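Side-chain contacts in AbyA5 (Verrucosispora maris, PDB 4YWF), which catalyses acetate elimination during spirotetronate biosynthesis, acting as an esterase-like lyase of the alpha/beta hydrolase superfamily: residues 221-226 / 234-239; 245-250 / 281-286; 296-301 / 310-315. The protein carries 4 engineered substitutions. All coordinates share one frame; numbering follows the deposited sequence.

All three contacts belong to the sheet-and-helix architecture of an alpha/beta hydrolase. Contacts 1 and 3 are buried and alike: each presses a helix onto a strand of the central sheet through apolar side chains. Their strands, 233-239 and 296-301, are parallel neighbours joined by backbone bonds, so the two contacts build adjacent parts of one core. Contact 2 lies farther out and is partly buried, bringing together two pieces of the excursion between those strands. Aromatic faces and capped helix starts matter more there. Direct touches tie it to the others: His221 of contact 1 bonds to the Trp282 carbonyl, and Asp311 of contact 3 binds the Phe246 amide.

Contact 1 of 3, residues 221-226 / 234-239; sequences HLALRA and RGIVTA
Ile236 is the centre of the contact, meeting Ala223 and Leu224 about equally: it sends its longer branch from the strand to the helix, where CD1 touches both. The CG1 branch lies opposite the carbonyl carbon (chi1 -66°) and then runs on almost fully extended, which thrusts CD1 outward from the sheet. That methyl lies 3.7 Å from Ala223 CB and stands equally near the carbonyl O of Ala223, so it is lodged against the helix backbone as well as a side chain. Ile236 CG2 also comes within 4.2 Å of Ala223 CB. Alanine suits the helix position because its single methyl lets the strand approach until the CA atoms of Ala223 and Ile236 are 7.0 Å apart, while the beta-branched isoleucine suits an extended strand and its branches cover the methyl of Ala223. Leu224 closes one flank: its side chain crosses that of Ile236 obliquely, and Leu224 CD2 reaches Ile236 CD1 at 4.0 Å.

Helix 218-226 and strand 233-239 are the second and third members of a beta-alpha-beta unit that begins with strand 207-215; the turn between that first strand and this helix corresponds to the place where alpha/beta hydrolases usually carry the nucleophile elbow. Ala223 also rests on Phe195 of helix 194-201 and on Ala215 of strand 207-215, while Leu224 touches Val296 of the next strand, 296-301.

Contact 2 of 3, residues 245-250 / 281-286; sequences AFFTDK and NWALTP
The two backbones come nearest where the end of a short, weakly bonded helix turn faces an irregular loop, with Phe247 CA 5.7 Å from Ala283 CA. Both pieces belong to the excursion between strands 233-239 and 296-301 of the alpha/beta hydrolase fold, and the helices between them fill the place where members of this superfamily often insert a cap or lid.

Phe247 is the main side chain joining them. Its ring leaves the backbone with CG opposite the carbonyl carbon (chi1 -63°), which turns it toward the loop, and its CD2 lies 3.9 Å from Ala283 CA. Trp282 CB sits over one face in a CH-pi contact, 4.1 Å from the ring centroid and 21° off the normal, somewhat toward the rim. On the opposite face Phe246 CD2 stands over the ring centre, so the benzene ring is clamped from both sides. A flat, wholly apolar residue suits this slot. The side chains of Phe247 and Trp282 cross at about a right angle; the indole touches Phe247 CE1 through CE3 and then leads away to meet Tyr187 edge-to-face. The Phe247 ring also meets the His221 ring, the planes at about 40°, and His221 NE2 bonds to the Trp282 carbonyl. With an alanine at Phe247, Trp282 CB would probably lose its aromatic face and a gap would open between Phe246 and Trp282.

Asp249 and Thr285 are the N-caps of the helices that follow. The small side chain of Ala283 leaves room for Thr248 at the solvent edge. There the hydroxyl of Thr248 turns back to the carbonyl O of Ala244, and its CG2 lies 4.1 Å from Ala283 CB.

Contact 3 of 3, residues 296-301 / 310-315; sequences VAYVAS and ADPAML. Engineered in segment 310-315: Met314 (natural residue Leu).
Tyr298 drives its ring from the strand into the helix between Leu315 and Pro312, and the packing is tightest on the leucine side, where Leu315 CD1 is 3.5 Å from Tyr298 CD2. Those two side chains cross at about a right angle. With CG swung away from the backbone N (chi1 -175°), the ring extends far enough for CE1 to lie 3.9 Å from Pro312 CB. Tyrosine suits this position because its apolar ring can be buried while its OH bonds to the carbonyl O of Ala241. Proline, tolerated in the first turn of a helix, offers a compact apolar ring, CB, CG and CD lying near the tyrosine.

Ala300 packs more loosely, though still buried, its CB 4.3 Å from Pro312 CG. On the solvent side Ala310 is exposed, and Ala313 and the engineered selenomethionine Met314, against Pro286 and Leu289, partly so. Asp311, by contrast, is buried, its carboxylate taken up by the backbone N atoms of Val243, Ala244 and Phe246.

Strand 296-301 and helix 310-315 run nearly antiparallel, their axes at 150° and 9.8 Å apart, as expected for the first half of a beta-alpha-beta crossover, completed by strand 322-327 at the edge of the alpha/beta hydrolase sheet.

Contact 1 of 3, residues 221-226 / 234-239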
loop_
_atom_site.group_PDB
_atom_site.type_symbol
_atom_site.label_atom_id
_atom_site.label_comp_id
_atom_site.label_asym_id
_atom_site.label_seq_id
_atom_site.Cartn_x
_atom_site.Cartn_y
_atom_site.Cartn_z
ATOM N N HIS A 221 6.221 3.198 6.727
ATOM C CA HIS A 221 7.577 3.576 7.088
ATOM C C HIS A 221 8.016 4.798 6.205
ATOM O O HIS A 221 8.689 5.720 6.663
ATOM C CB HIS A 221 8.484 2.384 6.876
ATOM C CG HIS A 221 9.938 2.732 6.926
ATOM N ND1 HIS A 221 10.678 2.935 5.800
ATOM C CD2 HIS A 221 10.793 2.842 7.971
ATOM C CE1 HIS A 221 11.925 3.198 6.140
ATOM N NE2 HIS A 221 12.020 3.146 7.459
ATOM N N LEU A 222 7.596 4.825 4.942
ATOM C CA LEU A 222 7.975 5.909 4.072
ATOM C C LEU A 222 7.315 7.198 4.473
ATOM O O LEU A 222 7.961 8.310 4.424
ATOM C CB LEU A 222 7.617 5.614 2.638
ATOM C CG LEU A 222 8.393 4.471 1.936
ATOM C CD1 LEU A 222 7.850 4.362 0.503
ATOM C CD2 LEU A 222 9.918 4.733 1.987
ATOM N N ALA A 223 6.039 7.089 4.855
ATOM C CA ALA A 223 5.329 8.260 5.323
ATOM C C ALA A 223 6.003 8.818 6.576
ATOM O O ALA A 223 6.175 10.057 6.723
ATOM C CB ALA A 223 3.870 7.910 5.604
ATOM N N LEU A 224 6.311 7.946 7.529
ATOM C CA LEU A 224 6.905 8.419 8.769
ATOM C C LEU A 224 8.301 9.039 8.573
ATOM O O LEU A 224 8.679 9.992 9.316
ATOM C CB LEU A 224 7.022 7.300 9.795
ATOM C CG LEU A 224 5.763 6.754 10.448
ATOM C CD1 LEU A 224 6.045 5.364 10.993
ATOM C CD2 LEU A 224 5.239 7.721 11.524
ATOM N N ARG A 225 9.027 8.530 7.598
ATOM C CA ARG A 225 10.337 9.053 7.214
ATOM C C ARG A 225 10.147 10.395 6.519
ATOM O O ARG A 225 10.928 11.320 6.759
ATOM C CB ARG A 225 11.045 8.025 6.282
ATOM C CG ARG A 225 12.147 8.601 5.400
ATOM C CD ARG A 225 13.404 8.796 6.236
ATOM N NE ARG A 225 13.891 7.511 6.774
ATOM C CZ ARG A 225 14.573 7.353 7.925
ATOM N NH1 ARG A 225 14.840 8.400 8.731
ATOM N NH2 ARG A 225 14.965 6.141 8.298
ATOM N N ALA A 226 9.072 10.552 5.735
ATOM C CA ALA A 226 8.843 11.820 5.009
ATOM C C ALA A 226 8.385 12.928 5.923
ATOM O O ALA A 226 8.763 14.086 5.715
ATOM C CB ALA A 226 7.808 11.680 3.904
ATOM N N ARG A 234 -0.346 16.078 7.008
ATOM C CA ARG A 234 -0.993 16.478 8.240
ATOM C C ARG A 234 -1.415 15.274 9.122
ATOM O O ARG A 234 -1.870 15.443 10.244
ATOM C CB ARG A 234 -2.229 17.337 7.915
ATOM C CG ARG A 234 -1.983 18.721 7.260
ATOM C CD ARG A 234 -0.691 19.485 7.646
ATOM N NE ARG A 234 -0.427 19.662 9.076
ATOM C CZ ARG A 234 0.805 19.799 9.623
ATOM N NH1 ARG A 234 0.917 19.958 10.922
ATOM N NH2 ARG A 234 1.949 19.805 8.896
ATOM N N GLY A 235 -1.300 14.062 8.591
ATOM C CA GLY A 235 -1.528 12.866 9.396
ATOM C C GLY A 235 -1.236 11.569 8.621
ATOM O O GLY A 235 -1.151 11.539 7.392
ATOM N N ILE A 236 -1.087 10.483 9.373
ATOM C CA ILE A 236 -0.682 9.213 8.829
ATOM C C ILE A 236 -1.555 8.169 9.479
ATOM O O ILE A 236 -1.780 8.227 10.704
ATOM C CB ILE A 236 0.799 8.890 9.103
ATOM C CG1 ILE A 236 1.703 9.868 8.355
ATOM C CG2 ILE A 236 1.143 7.432 8.737
ATOM C CD1 ILE A 236 3.163 9.722 8.799
ATOM N N VAL A 237 -2.032 7.260 8.648
ATOM C CA VAL A 237 -2.755 6.097 9.099
ATOM C C VAL A 237 -2.119 4.901 8.431
ATOM O O VAL A 237 -2.016 4.867 7.207
ATOM C CB VAL A 237 -4.276 6.142 8.743
ATOM C CG1 VAL A 237 -4.965 4.942 9.359
ATOM C CG2 VAL A 237 -4.896 7.427 9.229
ATOM N N THR A 238 -1.620 3.962 9.256
ATOM C CA THR A 238 -0.924 2.778 8.760
ATOM C C THR A 238 -1.386 1.462 9.502
ATOM O O THR A 238 -2.281 1.471 10.368
ATOM C CB THR A 238 0.608 2.998 8.757
ATOM O OG1 THR A 238 1.239 1.900 8.080
ATOM C CG2 THR A 238 1.170 3.133 10.156
ATOM N N ALA A 239 -0.864 0.337 9.063
ATOM C CA ALA A 239 -1.190 -0.953 9.626
ATOM C C ALA A 239 0.030 -1.734 9.346
ATOM O O ALA A 239 0.440 -1.807 8.214
ATOM C CB ALA A 239 -2.426 -1.593 8.946
#

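Contact 2 of 3, residues 245-250 / 281-286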
loop_
_atom_site.group_PDB
_atom_site.type_symbol
_atom_site.label_atom_id
_atom_site.label_comp_id
_atom_site.label_asym_id
_atom_site.label_seq_id
_atom_site.Cartn_x
_atom_site.Cartn_y
_atom_site.Cartn_z
ATOM N N ALA A 245 13.529 -2.228 14.354
ATOM C CA ALA A 245 13.848 -3.627 14.508
ATOM C C ALA A 245 13.747 -4.479 13.224
ATOM O O ALA A 245 14.562 -5.394 13.024
ATOM C CB ALA A 245 13.003 -4.268 15.577
ATOM N N PHE A 246 12.746 -4.217 12.379
ATOM C CA PHE A 246 12.690 -4.913 11.105
ATOM C C PHE A 246 14.050 -4.792 10.324
ATOM O O PHE A 246 14.488 -5.717 9.672
ATOM C CB PHE A 246 11.526 -4.389 10.256
ATOM C CG PHE A 246 11.393 -5.086 8.952
ATOM C CD1 PHE A 246 10.820 -6.314 8.873
ATOM C CD2 PHE A 246 11.944 -4.532 7.808
ATOM C CE1 PHE A 246 10.762 -7.006 7.660
ATOM C CE2 PHE A 246 11.896 -5.197 6.585
ATOM C CZ PHE A 246 11.287 -6.431 6.510
ATOM N N PHE A 247 14.682 -3.638 10.401
ATOM C CA PHE A 247 15.785 -3.311 9.570
ATOM C C PHE A 247 17.096 -3.748 10.228
ATOM O O PHE A 247 18.079 -3.853 9.561
ATOM C CB PHE A 247 15.803 -1.822 9.312
ATOM C CG PHE A 247 14.615 -1.331 8.566
ATOM C CD1 PHE A 247 14.522 -1.542 7.189
ATOM C CD2 PHE A 247 13.574 -0.641 9.222
ATOM C CE1 PHE A 247 13.432 -1.094 6.458
ATOM C CE2 PHE A 247 12.482 -0.217 8.487
ATOM C CZ PHE A 247 12.390 -0.471 7.126
ATOM N N THR A 248 17.081 -4.012 11.527
ATOM C CA THR A 248 18.316 -4.225 12.319
ATOM C C THR A 248 18.354 -5.528 13.090
ATOM O O THR A 248 19.411 -5.925 13.559
ATOM C CB THR A 248 18.510 -3.100 13.394
ATOM O OG1 THR A 248 17.468 -3.217 14.346
ATOM C CG2 THR A 248 18.488 -1.674 12.752
ATOM N N ASP A 249 17.231 -6.189 13.268
ATOM C CA ASP A 249 17.226 -7.412 14.110
ATOM C C ASP A 249 17.478 -8.600 13.236
ATOM O O ASP A 249 16.580 -9.050 12.525
ATOM C CB ASP A 249 15.906 -7.586 14.809
ATOM C CG ASP A 249 15.842 -8.839 15.638
ATOM O OD1 ASP A 249 16.743 -9.712 15.567
ATOM O OD2 ASP A 249 14.857 -8.969 16.369
ATOM N N LYS A 250 18.709 -9.117 13.285
ATOM C CA LYS A 250 19.117 -10.256 12.422
ATOM C C LYS A 250 18.455 -11.623 12.658
ATOM O O LYS A 250 18.092 -12.324 11.678
ATOM C CB LYS A 250 20.655 -10.394 12.479
ATOM C CG LYS A 250 21.363 -9.262 11.798
ATOM C CD LYS A 250 21.071 -9.264 10.300
ATOM C CE LYS A 250 22.009 -8.336 9.533
ATOM N NZ LYS A 250 21.380 -7.608 8.377
ATOM N N ASN A 281 20.439 0.852 7.291
ATOM C CA ASN A 281 20.358 2.207 7.807
ATOM C C ASN A 281 19.021 2.908 7.532
ATOM O O ASN A 281 18.924 4.112 7.646
ATOM C CB ASN A 281 21.564 3.033 7.340
ATOM C CG ASN A 281 22.904 2.383 7.760
ATOM O OD1 ASN A 281 23.099 1.995 8.926
ATOM N ND2 ASN A 281 23.821 2.266 6.821
ATOM N N TRP A 282 17.984 2.145 7.170
ATOM C CA TRP A 282 16.645 2.729 6.978
ATOM C C TRP A 282 15.852 2.830 8.259
ATOM O O TRP A 282 14.739 3.389 8.264
ATOM C CB TRP A 282 15.863 1.884 5.964
ATOM C CG TRP A 282 16.421 1.915 4.584
ATOM C CD1 TRP A 282 17.649 2.485 4.147
ATOM C CD2 TRP A 282 15.814 1.348 3.430
ATOM N NE1 TRP A 282 17.780 2.295 2.780
ATOM C CE2 TRP A 282 16.675 1.607 2.320
ATOM C CE3 TRP A 282 14.596 0.696 3.210
ATOM C CZ2 TRP A 282 16.355 1.200 1.024
ATOM C CZ3 TRP A 282 14.282 0.277 1.909
ATOM C CH2 TRP A 282 15.151 0.524 0.845
ATOM N N ALA A 283 16.374 2.284 9.348
ATOM C CA ALA A 283 15.652 2.313 10.606
ATOM C C ALA A 283 15.267 3.743 10.992
ATOM O O ALA A 283 16.044 4.669 10.825
ATOM C CB ALA A 283 16.496 1.721 11.694
ATOM N N LEU A 284 14.046 3.915 11.471
ATOM C CA LEU A 284 13.647 5.119 12.178
ATOM C C LEU A 284 14.183 5.120 13.631
ATOM O O LEU A 284 13.897 4.208 14.453
ATOM C CB LEU A 284 12.131 5.276 12.168
ATOM C CG LEU A 284 11.485 5.364 10.778
ATOM C CD1 LEU A 284 10.006 5.113 10.858
ATOM C CD2 LEU A 284 11.748 6.731 10.174
ATOM N N THR A 285 14.951 6.159 13.927
ATOM C CA THR A 285 15.492 6.392 15.271
ATOM C C THR A 285 14.523 7.156 16.231
ATOM O O THR A 285 13.600 7.889 15.781
ATOM C CB THR A 285 16.770 7.260 15.194
ATOM O OG1 THR A 285 16.404 8.575 14.796
ATOM C CG2 THR A 285 17.759 6.689 14.168
ATOM N N PRO A 286 14.793 7.073 17.555
ATOM C CA PRO A 286 13.986 7.837 18.527
ATOM C C PRO A 286 13.798 9.297 18.126
ATOM O O PRO A 286 12.670 9.807 18.205
ATOM C CB PRO A 286 14.827 7.759 19.815
ATOM C CG PRO A 286 15.510 6.419 19.701
ATOM C CD PRO A 286 15.870 6.306 18.227
#

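Contact 3 of 3, residues 296-301 / 310-315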
loop_
_atom_site.group_PDB
_atom_site.type_symbol
_atom_site.label_atom_id
_atom_site.label_comp_id
_atom_site.label_asym_id
_atom_site.label_seq_id
_atom_site.Cartn_x
_atom_site.Cartn_y
_atom_site.Cartn_z
ATOM N N VAL A 296 -0.579 10.109 14.180
ATOM C CA VAL A 296 -0.231 8.848 13.618
ATOM C C VAL A 296 -1.063 7.778 14.232
ATOM O O VAL A 296 -1.090 7.626 15.446
ATOM C CB VAL A 296 1.240 8.477 13.854
ATOM C CG1 VAL A 296 1.512 7.137 13.226
ATOM C CG2 VAL A 296 2.156 9.538 13.288
ATOM N N ALA A 297 -1.725 7.025 13.375
ATOM C CA ALA A 297 -2.582 5.887 13.765
ATOM C C ALA A 297 -1.990 4.624 13.157
ATOM O O ALA A 297 -1.480 4.673 12.035
ATOM C CB ALA A 297 -4.032 6.123 13.256
ATOM N N TYR A 298 -2.021 3.518 13.924
ATOM C CA TYR A 298 -1.381 2.286 13.554
ATOM C C TYR A 298 -2.159 1.048 14.010
ATOM O O TYR A 298 -2.431 0.812 15.216
ATOM C CB TYR A 298 0.040 2.327 14.161
ATOM C CG TYR A 298 0.980 1.214 13.828
ATOM C CD1 TYR A 298 0.756 -0.091 14.255
ATOM C CD2 TYR A 298 2.134 1.475 13.115
ATOM C CE1 TYR A 298 1.657 -1.102 13.956
ATOM C CE2 TYR A 298 3.022 0.496 12.774
ATOM C CZ TYR A 298 2.789 -0.796 13.185
ATOM O OH TYR A 298 3.729 -1.757 12.860
ATOM N N VAL A 299 -2.490 0.224 13.075
ATOM C CA VAL A 299 -3.127 -1.063 13.375
ATOM C C VAL A 299 -2.030 -2.128 13.440
ATOM O O VAL A 299 -1.402 -2.455 12.431
ATOM C CB VAL A 299 -4.150 -1.514 12.333
ATOM C CG1 VAL A 299 -4.710 -2.891 12.769
ATOM C CG2 VAL A 299 -5.290 -0.516 12.156
ATOM N N ALA A 300 -1.859 -2.708 14.625
ATOM C CA ALA A 300 -0.886 -3.737 14.837
ATOM C C ALA A 300 -1.595 -5.135 14.871
ATOM O O ALA A 300 -2.732 -5.277 15.309
ATOM C CB ALA A 300 -0.142 -3.494 16.124
ATOM N N SER A 301 -0.897 -6.126 14.350
ATOM C CA SER A 301 -1.336 -7.554 14.308
ATOM C C SER A 301 -0.530 -8.293 15.365
ATOM O O SER A 301 0.681 -8.364 15.241
ATOM C CB SER A 301 -1.072 -8.118 12.930
ATOM O OG SER A 301 -1.962 -7.470 12.005
ATOM N N ALA A 310 8.655 -5.217 18.672
ATOM C CA ALA A 310 9.450 -4.053 19.060
ATOM C C ALA A 310 9.172 -2.830 18.189
ATOM O O ALA A 310 9.531 -1.727 18.560
ATOM C CB ALA A 310 10.954 -4.393 18.999
ATOM N N ASP A 311 8.606 -3.002 17.002
ATOM C CA ASP A 311 8.443 -1.840 16.123
ATOM C C ASP A 311 7.199 -1.013 16.578
ATOM O O ASP A 311 7.351 0.146 16.935
ATOM C CB ASP A 311 8.495 -2.286 14.677
ATOM C CG ASP A 311 9.899 -2.401 14.153
ATOM O OD1 ASP A 311 10.868 -1.859 14.748
ATOM O OD2 ASP A 311 10.057 -2.960 13.085
ATOM N N PRO A 312 6.010 -1.593 16.659
ATOM C CA PRO A 312 4.971 -0.752 17.277
ATOM C C PRO A 312 5.214 -0.252 18.735
ATOM O O PRO A 312 4.740 0.816 19.066
ATOM C CB PRO A 312 3.728 -1.592 17.224
ATOM C CG PRO A 312 4.091 -2.947 16.741
ATOM C CD PRO A 312 5.535 -2.933 16.279
ATOM N N ALA A 313 5.915 -1.054 19.561
ATOM C CA ALA A 313 6.378 -0.696 20.915
ATOM C C ALA A 313 7.191 0.580 20.869
ATOM O O ALA A 313 7.026 1.447 21.697
ATOM C CB ALA A 313 7.250 -1.834 21.536
HETATM N N MSE A 314 8.055 0.668 19.859
HETATM C CA MSE A 314 8.892 1.821 19.647
HETATM C C MSE A 314 8.059 3.025 19.281
HETATM O O MSE A 314 8.330 4.159 19.757
HETATM C CB MSE A 314 10.006 1.509 18.678
HETATM C CG MSE A 314 10.936 2.702 18.707
HETATM SE SE MSE A 314 12.335 2.575 17.327
HETATM C CE MSE A 314 13.143 4.373 17.437
ATOM N N LEU A 315 7.034 2.842 18.464
ATOM C CA LEU A 315 6.189 3.976 18.120
ATOM C C LEU A 315 5.401 4.469 19.318
ATOM O O LEU A 315 5.268 5.691 19.495
ATOM C CB LEU A 315 5.217 3.661 16.998
ATOM C CG LEU A 315 5.911 3.432 15.660
ATOM C CD1 LEU A 315 4.883 3.061 14.618
ATOM C CD2 LEU A 315 6.693 4.667 15.269
#